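Local coordinates for iron-regulated outer membrane protein (Neisseria meningitidis, PDB 4B7O) that probably takes up iron, as a TonB-dependent transporter with a beta-barrel that spans the outer membrane, at residues Gln560-Ala565 with Gly585-His590; Arg615-His620 with Ile668-Gln673. All coordinates share one frame; numbering follows the deposited sequence.

Contact 1 of 2, residues Gln560-Ala565 with Gly585-His590; sequences QTIKDA and GYIKNH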
ATOM      1  N   GLN A 560       5.637  14.836 -12.464  1.00 37.04           N
ATOM      2  CA  GLN A 560       4.676  15.206 -11.482  1.00 35.21           C
ATOM      3  C   GLN A 560       5.145  16.318 -10.649  1.00 36.18           C
ATOM      4  O   GLN A 560       6.298  16.388 -10.280  1.00 37.83           O
ATOM      5  CB  GLN A 560       4.281  14.024 -10.647  1.00 41.34           C
ATOM      6  CG  GLN A 560       2.835  14.154 -10.140  1.00 44.80           C
ATOM      7  CD  GLN A 560       2.725  13.381  -8.884  1.00 44.90           C
ATOM      8  OE1 GLN A 560       1.699  12.778  -8.582  1.00 45.17           O
ATOM      9  NE2 GLN A 560       3.854  13.325  -8.151  1.00 52.51           N
ATOM     10  N   THR A 561       4.231  17.237 -10.414  1.00 40.27           N
ATOM     11  CA  THR A 561       4.441  18.333  -9.495  1.00 40.15           C
ATOM     12  C   THR A 561       3.399  18.272  -8.378  1.00 37.14           C
ATOM     13  O   THR A 561       2.179  18.122  -8.627  1.00 33.56           O
ATOM     14  CB  THR A 561       4.293  19.679 -10.223  1.00 39.94           C
ATOM     15  OG1 THR A 561       5.085  19.618 -11.383  1.00 42.09           O
ATOM     16  CG2 THR A 561       4.840  20.858  -9.350  1.00 41.31           C
ATOM     17  N   ILE A 562       3.874  18.397  -7.153  1.00 35.97           N
ATOM     18  CA  ILE A 562       2.939  18.503  -6.027  1.00 36.42           C
ATOM     19  C   ILE A 562       3.198  19.815  -5.315  1.00 36.64           C
ATOM     20  O   ILE A 562       4.313  20.087  -4.808  1.00 40.82           O
ATOM     21  CB  ILE A 562       2.995  17.295  -5.100  1.00 34.60           C
ATOM     22  CG1 ILE A 562       2.682  16.045  -5.903  1.00 38.54           C
ATOM     23  CG2 ILE A 562       1.864  17.348  -4.090  1.00 34.49           C
ATOM     24  CD1 ILE A 562       3.073  14.741  -5.213  1.00 39.70           C
ATOM     25  N   LYS A 563       2.188  20.658  -5.343  1.00 35.75           N
ATOM     26  CA  LYS A 563       2.244  21.943  -4.629  1.00 41.30           C
ATOM     27  C   LYS A 563       1.635  21.815  -3.228  1.00 42.21           C
ATOM     28  O   LYS A 563       0.716  21.001  -2.983  1.00 40.02           O
ATOM     29  CB  LYS A 563       1.494  23.042  -5.393  1.00 40.82           C
ATOM     30  CG  LYS A 563       1.952  23.214  -6.829  1.00 46.72           C
ATOM     31  CD  LYS A 563       2.298  24.673  -7.139  1.00 51.88           C
ATOM     32  CE  LYS A 563       2.562  24.871  -8.629  1.00 48.75           C
ATOM     33  NZ  LYS A 563       1.281  24.732  -9.414  1.00 49.85           N
ATOM     34  N   ASP A 564       2.147  22.642  -2.330  1.00 42.14           N
ATOM     35  CA  ASP A 564       1.706  22.681  -0.965  1.00 45.02           C
ATOM     36  C   ASP A 564       1.918  21.372  -0.199  1.00 42.75           C
ATOM     37  O   ASP A 564       1.047  20.936   0.520  1.00 42.81           O
ATOM     38  CB  ASP A 564       0.247  23.086  -0.933  1.00 47.35           C
ATOM     39  CG  ASP A 564       0.035  24.560  -1.289  1.00 51.09           C
ATOM     40  OD1 ASP A 564       0.985  25.387  -1.107  1.00 47.44           O
ATOM     41  OD2 ASP A 564      -1.107  24.866  -1.739  1.00 47.23           O
ATOM     42  N   ALA A 565       3.069  20.745  -0.368  1.00 42.24           N
ATOM     43  CA  ALA A 565       3.367  19.506   0.367  1.00 42.37           C
ATOM     44  C   ALA A 565       3.384  19.785   1.856  1.00 43.31           C
ATOM     45  O   ALA A 565       3.850  20.850   2.281  1.00 46.78           O
ATOM     46  CB  ALA A 565       4.719  18.978  -0.061  1.00 31.38           C
ATOM     47  N   GLY A 585       6.230  23.323   1.254  1.00 41.14           N
ATOM     48  CA  GLY A 585       6.997  23.325  -0.025  1.00 40.84           C
ATOM     49  C   GLY A 585       6.320  22.583  -1.157  1.00 35.16           C
ATOM     50  O   GLY A 585       5.095  22.419  -1.199  1.00 34.80           O
ATOM     51  N   TYR A 586       7.099  22.142  -2.112  1.00 37.38           N
ATOM     52  CA  TYR A 586       6.481  21.395  -3.231  1.00 38.53           C
ATOM     53  C   TYR A 586       7.294  20.123  -3.641  1.00 36.22           C
ATOM     54  O   TYR A 586       8.466  20.001  -3.356  1.00 42.95           O
ATOM     55  CB  TYR A 586       6.220  22.355  -4.405  1.00 36.24           C
ATOM     56  CG  TYR A 586       7.468  23.000  -4.910  1.00 34.56           C
ATOM     57  CD1 TYR A 586       8.225  22.376  -5.865  1.00 38.65           C
ATOM     58  CD2 TYR A 586       7.900  24.245  -4.441  1.00 39.45           C
ATOM     59  CE1 TYR A 586       9.409  22.926  -6.351  1.00 37.76           C
ATOM     60  CE2 TYR A 586       9.086  24.807  -4.906  1.00 36.76           C
ATOM     61  CZ  TYR A 586       9.825  24.118  -5.870  1.00 40.27           C
ATOM     62  OH  TYR A 586      10.985  24.588  -6.379  1.00 43.20           O
ATOM     63  N   ILE A 587       6.668  19.194  -4.315  1.00 38.26           N
ATOM     64  CA  ILE A 587       7.346  17.961  -4.705  1.00 39.79           C
ATOM     65  C   ILE A 587       7.381  17.872  -6.255  1.00 37.64           C
ATOM     66  O   ILE A 587       6.395  18.140  -6.918  1.00 35.92           O
ATOM     67  CB  ILE A 587       6.606  16.733  -4.086  1.00 42.45           C
ATOM     68  CG1 ILE A 587       6.695  16.721  -2.553  1.00 43.25           C
ATOM     69  CG2 ILE A 587       7.155  15.412  -4.571  1.00 45.72           C
ATOM     70  CD1 ILE A 587       5.461  16.121  -1.881  1.00 41.04           C
ATOM     71  N   LYS A 588       8.538  17.545  -6.810  1.00 39.21           N
ATOM     72  CA  LYS A 588       8.648  17.116  -8.217  1.00 41.29           C
ATOM     73  C   LYS A 588       9.142  15.703  -8.364  1.00 39.62           C
ATOM     74  O   LYS A 588      10.006  15.241  -7.614  1.00 40.15           O
ATOM     75  CB  LYS A 588       9.516  18.070  -9.014  1.00 41.07           C
ATOM     76  CG  LYS A 588       8.673  19.253  -9.488  1.00 43.13           C
ATOM     77  CD  LYS A 588       9.509  20.355 -10.060  1.00 40.89           C
ATOM     78  CE  LYS A 588       8.648  21.583 -10.282  1.00 50.98           C
ATOM     79  NZ  LYS A 588       7.679  21.301 -11.376  1.00 55.26           N
ATOM     80  N   ASN A 589       8.560  14.998  -9.317  1.00 40.44           N
ATOM     81  CA  ASN A 589       9.022  13.666  -9.642  1.00 35.32           C
ATOM     82  C   ASN A 589       8.912  13.360 -11.130  1.00 38.17           C
ATOM     83  O   ASN A 589       7.927  13.733 -11.758  1.00 38.71           O
ATOM     84  CB  ASN A 589       8.189  12.669  -8.882  1.00 34.12           C
ATOM     85  CG  ASN A 589       8.824  11.286  -8.840  1.00 34.15           C
ATOM     86  OD1 ASN A 589      10.030  11.132  -9.050  1.00 34.06           O
ATOM     87  ND2 ASN A 589       8.008  10.274  -8.570  1.00 28.59           N
ATOM     88  N   HIS A 590       9.872  12.645 -11.693  1.00 35.41           N
ATOM     89  CA  HIS A 590       9.734  12.216 -13.081  1.00 34.65           C
ATOM     90  C   HIS A 590      10.446  10.946 -13.323  1.00 32.30           C
ATOM     91  O   HIS A 590      11.216  10.497 -12.503  1.00 37.73           O
ATOM     92  CB  HIS A 590      10.249  13.288 -14.000  1.00 33.14           C
ATOM     93  CG  HIS A 590      11.736  13.560 -13.890  1.00 34.57           C
ATOM     94  ND1 HIS A 590      12.656  12.875 -14.618  1.00 37.07           N
ATOM     95  CD2 HIS A 590      12.439  14.591 -13.241  1.00 35.75           C
ATOM     96  CE1 HIS A 590      13.895  13.399 -14.402  1.00 36.58           C
ATOM     97  NE2 HIS A 590      13.759  14.440 -13.546  1.00 39.71           N
TER

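Contact 2 of 2, residues Arg615-His620 with Ile668-Gln673; sequences RFYDTH and ILVAGQ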
ATOM      1  N   ARG A 615      11.864  14.433  -5.590  1.00 47.58           N
ATOM      2  CA  ARG A 615      12.642  15.553  -5.065  1.00 43.57           C
ATOM      3  C   ARG A 615      11.713  16.459  -4.294  1.00 44.46           C
ATOM      4  O   ARG A 615      10.663  16.832  -4.807  1.00 45.72           O
ATOM      5  CB  ARG A 615      13.327  16.297  -6.197  1.00 39.11           C
ATOM      6  CG  ARG A 615      14.587  15.595  -6.613  1.00 37.48           C
ATOM      7  CD  ARG A 615      15.397  15.078  -5.427  1.00 35.50           C
ATOM      8  NE  ARG A 615      16.646  14.496  -5.920  1.00 41.64           N
ATOM      9  CZ  ARG A 615      16.797  13.228  -6.335  1.00 38.60           C
ATOM     10  NH1 ARG A 615      15.790  12.385  -6.278  1.00 35.04           N
ATOM     11  NH2 ARG A 615      17.961  12.802  -6.808  1.00 36.44           N
ATOM     12  N   PHE A 616      12.063  16.748  -3.039  1.00 47.90           N
ATOM     13  CA  PHE A 616      11.188  17.532  -2.127  1.00 45.52           C
ATOM     14  C   PHE A 616      11.820  18.903  -1.900  1.00 43.71           C
ATOM     15  O   PHE A 616      12.961  18.962  -1.430  1.00 46.22           O
ATOM     16  CB  PHE A 616      11.033  16.782  -0.808  1.00 38.16           C
ATOM     17  CG  PHE A 616      10.084  15.620  -0.875  1.00 37.34           C
ATOM     18  CD1 PHE A 616      10.325  14.534  -1.726  1.00 34.76           C
ATOM     19  CD2 PHE A 616       8.962  15.583  -0.042  1.00 38.42           C
ATOM     20  CE1 PHE A 616       9.444  13.465  -1.797  1.00 35.79           C
ATOM     21  CE2 PHE A 616       8.060  14.511  -0.096  1.00 38.94           C
ATOM     22  CZ  PHE A 616       8.307  13.451  -0.977  1.00 40.26           C
ATOM     23  N   TYR A 617      11.120  19.977  -2.285  1.00 41.95           N
ATOM     24  CA  TYR A 617      11.693  21.355  -2.233  1.00 45.27           C
ATOM     25  C   TYR A 617      11.091  22.161  -1.113  1.00 46.94           C
ATOM     26  O   TYR A 617       9.847  22.282  -1.030  1.00 53.57           O
ATOM     27  CB  TYR A 617      11.383  22.135  -3.504  1.00 43.34           C
ATOM     28  CG  TYR A 617      12.047  21.605  -4.714  1.00 41.21           C
ATOM     29  CD1 TYR A 617      11.513  20.495  -5.389  1.00 43.16           C
ATOM     30  CD2 TYR A 617      13.208  22.181  -5.191  1.00 40.01           C
ATOM     31  CE1 TYR A 617      12.127  19.986  -6.508  1.00 43.45           C
ATOM     32  CE2 TYR A 617      13.839  21.681  -6.325  1.00 41.74           C
ATOM     33  CZ  TYR A 617      13.283  20.589  -6.977  1.00 43.31           C
ATOM     34  OH  TYR A 617      13.850  20.050  -8.085  1.00 46.55           O
ATOM     35  N   ASP A 618      11.956  22.744  -0.292  1.00 51.22           N
ATOM     36  CA  ASP A 618      11.541  23.397   0.960  1.00 55.15           C
ATOM     37  C   ASP A 618      11.230  24.833   0.649  1.00 53.81           C
ATOM     38  O   ASP A 618      12.110  25.567   0.196  1.00 58.62           O
ATOM     39  CB  ASP A 618      12.716  23.384   1.957  1.00 57.64           C
ATOM     40  CG  ASP A 618      12.919  22.028   2.652  1.00 59.05           C
ATOM     41  OD1 ASP A 618      12.121  21.666   3.557  1.00 59.89           O
ATOM     42  OD2 ASP A 618      13.904  21.339   2.316  1.00 65.77           O
ATOM     43  N   THR A 619      10.015  25.286   0.880  1.00 49.91           N
ATOM     44  CA  THR A 619       9.820  26.740   0.727  1.00 51.68           C
ATOM     45  C   THR A 619       9.534  27.453   2.028  1.00 56.94           C
ATOM     46  O   THR A 619       8.926  28.526   2.017  1.00 63.96           O
ATOM     47  CB  THR A 619       8.649  27.076  -0.198  1.00 51.99           C
ATOM     48  OG1 THR A 619       7.441  26.497   0.337  1.00 54.13           O
ATOM     49  CG2 THR A 619       8.930  26.601  -1.634  1.00 49.25           C
ATOM     50  N   HIS A 620       9.940  26.859   3.149  1.00 60.78           N
ATOM     51  CA  HIS A 620       9.597  27.395   4.474  1.00 54.30           C
ATOM     52  C   HIS A 620      10.848  27.602   5.272  1.00 53.83           C
ATOM     53  O   HIS A 620      11.695  26.698   5.376  1.00 49.60           O
ATOM     54  CB  HIS A 620       8.597  26.476   5.167  1.00 54.15           C
ATOM     55  CG  HIS A 620       8.115  26.955   6.533  1.00 55.84           C
ATOM     56  ND1 HIS A 620       8.959  27.140   7.596  1.00 56.51           N
ATOM     57  CD2 HIS A 620       6.805  27.201   7.017  1.00 51.57           C
ATOM     58  CE1 HIS A 620       8.230  27.526   8.681  1.00 57.28           C
ATOM     59  NE2 HIS A 620       6.914  27.547   8.327  1.00 53.66           N
ATOM     60  N   ILE A 668      15.861  12.318  -0.805  1.00 40.96           N
ATOM     61  CA  ILE A 668      14.716  12.908  -1.487  1.00 42.62           C
ATOM     62  C   ILE A 668      14.652  14.461  -1.301  1.00 46.99           C
ATOM     63  O   ILE A 668      14.008  15.153  -2.103  1.00 42.72           O
ATOM     64  CB  ILE A 668      13.397  12.248  -1.059  1.00 40.73           C
ATOM     65  CG1 ILE A 668      13.172  12.436   0.441  1.00 43.86           C
ATOM     66  CG2 ILE A 668      13.398  10.778  -1.411  1.00 38.75           C
ATOM     67  CD1 ILE A 668      11.725  12.220   0.883  1.00 39.25           C
ATOM     68  N   LEU A 669      15.289  14.999  -0.244  1.00 44.16           N
ATOM     69  CA  LEU A 669      15.252  16.437   0.025  1.00 44.25           C
ATOM     70  C   LEU A 669      16.281  17.193  -0.812  1.00 47.30           C
ATOM     71  O   LEU A 669      17.489  16.970  -0.725  1.00 45.45           O
ATOM     72  CB  LEU A 669      15.438  16.770   1.525  1.00 43.83           C
ATOM     73  CG  LEU A 669      14.378  16.206   2.489  1.00 49.27           C
ATOM     74  CD1 LEU A 669      14.781  16.331   3.955  1.00 40.26           C
ATOM     75  CD2 LEU A 669      13.040  16.868   2.230  1.00 45.24           C
ATOM     76  N   VAL A 670      15.779  18.127  -1.602  1.00 51.20           N
ATOM     77  CA  VAL A 670      16.618  18.953  -2.421  1.00 49.54           C
ATOM     78  C   VAL A 670      17.567  19.751  -1.515  1.00 49.81           C
ATOM     79  O   VAL A 670      18.759  19.903  -1.831  1.00 43.42           O
ATOM     80  CB  VAL A 670      15.749  19.889  -3.269  1.00 48.39           C
ATOM     81  CG1 VAL A 670      16.576  21.053  -3.835  1.00 46.80           C
ATOM     82  CG2 VAL A 670      15.100  19.079  -4.366  1.00 48.01           C
ATOM     83  N   ALA A 671      17.015  20.253  -0.406  1.00 48.23           N
ATOM     84  CA  ALA A 671      17.784  20.959   0.638  1.00 52.57           C
ATOM     85  C   ALA A 671      18.840  20.059   1.381  1.00 55.21           C
ATOM     86  O   ALA A 671      19.762  20.577   2.014  1.00 59.05           O
ATOM     87  CB  ALA A 671      16.819  21.632   1.626  1.00 45.92           C
ATOM     88  N   GLY A 672      18.718  18.728   1.268  1.00 56.96           N
ATOM     89  CA  GLY A 672      19.642  17.761   1.916  1.00 53.88           C
ATOM     90  C   GLY A 672      19.038  17.194   3.203  1.00 50.69           C
ATOM     91  O   GLY A 672      18.187  17.807   3.841  1.00 52.66           O
ATOM     92  N   GLN A 673      19.440  16.003   3.599  1.00 50.02           N
ATOM     93  CA  GLN A 673      18.898  15.458   4.839  1.00 47.85           C
ATOM     94  C   GLN A 673      19.959  15.425   5.958  1.00 45.83           C
ATOM     95  O   GLN A 673      21.151  15.293   5.688  1.00 47.02           O
ATOM     96  CB  GLN A 673      18.191  14.110   4.600  1.00 42.97           C
ATOM     97  CG  GLN A 673      19.007  12.874   4.876  1.00 45.10           C
ATOM     98  CD  GLN A 673      18.399  11.627   4.269  1.00 49.29           C
ATOM     99  OE1 GLN A 673      17.612  11.708   3.331  1.00 59.19           O
ATOM    100  NE2 GLN A 673      18.807  10.457   4.758  1.00 46.16           N
TER

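Contact 1 of 2, residues Gln560-Ala565 with Gly585-His590
Thr561 and Lys588 run alongside each other on one face of the sheet, and at their ends Lys588 NZ donates a hydrogen bond of 3.1 Å to Thr561 OG1. The lysine chain is extended as far as CE and then bends (chi4 -68°), which turns its ammonium back over the threonine; NZ also comes within 3.5 Å of Thr561 CG2. On the other face of the sheet Ile562 and Ile587 lie next to each other, their CB atoms 3.8 Å apart, and Ile587 CD1 reaches on to Ala565 CB at 3.5 Å.

Backbone bonds fix the pairing of Ile562 with Ile587 and of Gln560 with Asn589. Each pair exchanges two reciprocal bonds, and in the first Ile587 N reaches a lone pair of Ile562 O at 2.6 Å. Beyond Ile562 the chain turns a corner at Asp564, and Ala565 N then meets Gly585 O at 2.8 Å, from 37° out of the carbonyl plane.

Further out, the buried amide of Asn589 is held at both ends, its ND2 by Arg110 O and its OD1 by Lys613 N. The Tyr586 ring stacks on Tyr617 of the next strand. This is the antiparallel pairing of neighbouring strands in the wall of a TonB-dependent receptor barrel.

Contact 2 of 2, residues Arg615-His620 with Ile668-Gln673
Phe616 and Leu669 form a single backbone bridge, with CA atoms 4.7 Å apart, where a loop docks on a strand of the barrel. The two chains run in roughly the same direction, 35° apart, and draw apart from Tyr617 and Val670 onward. Phe616 uses both of its backbone polar atoms: its N donates to Ile668 O (2.7 Å), and its O accepts from Val670 N (2.9 Å). The loop then folds into a type I beta turn from Leu669 to Gly672, closed by Gly672 N on Leu669 O.

Two CH-pi contacts form between the side chains. Ile668 lies alongside Phe616; with chi1 at 61° its CG1 is tucked between the backbone N and the carbonyl carbon, and from there CD1 comes to rest over one face of the phenyl ring, offset toward its rim. Leu669 CD2 packs on Phe616 CB at 3.6 Å.

Farther along, Asp618 reaches the methyl of Ala671 with its carboxylate, whose OD1 is bonded to Leu625 N. Val670 points toward the strand and touches two residues of it, Arg615 and Tyr617. Its CG2 meets Arg615 CB at 3.8 Å, and the arginine chain crosses the valine at about a right angle. On the tyrosine side, Val670 CG2 stands over the centre of the Tyr617 ring, 3.5 Å from its centroid and 12° off the ring normal.

The two contacts follow one another along the chain, both segments of contact 1 preceding those of contact 2, and their centres lie about 10 Å apart. They meet where strand 578-600 pairs with strand 603-618, so that 560-565, 585-590 and 615-620 sit on three successive strands of the barrel, while 668-673 belongs to the loop between strands 652-665 and 684-697. Two probable hydrogen bonds join them, Tyr586 O with Tyr617 N and Lys588 O with Arg615 N, each 2.9 Å long. Ile587 CD1 also packs on Phe616 CE2 at 3.5 Å. The paired strands of the wall thus carry a loop bridged to the last of the three at one point, with Phe616 touching both Ile587 and Ile668.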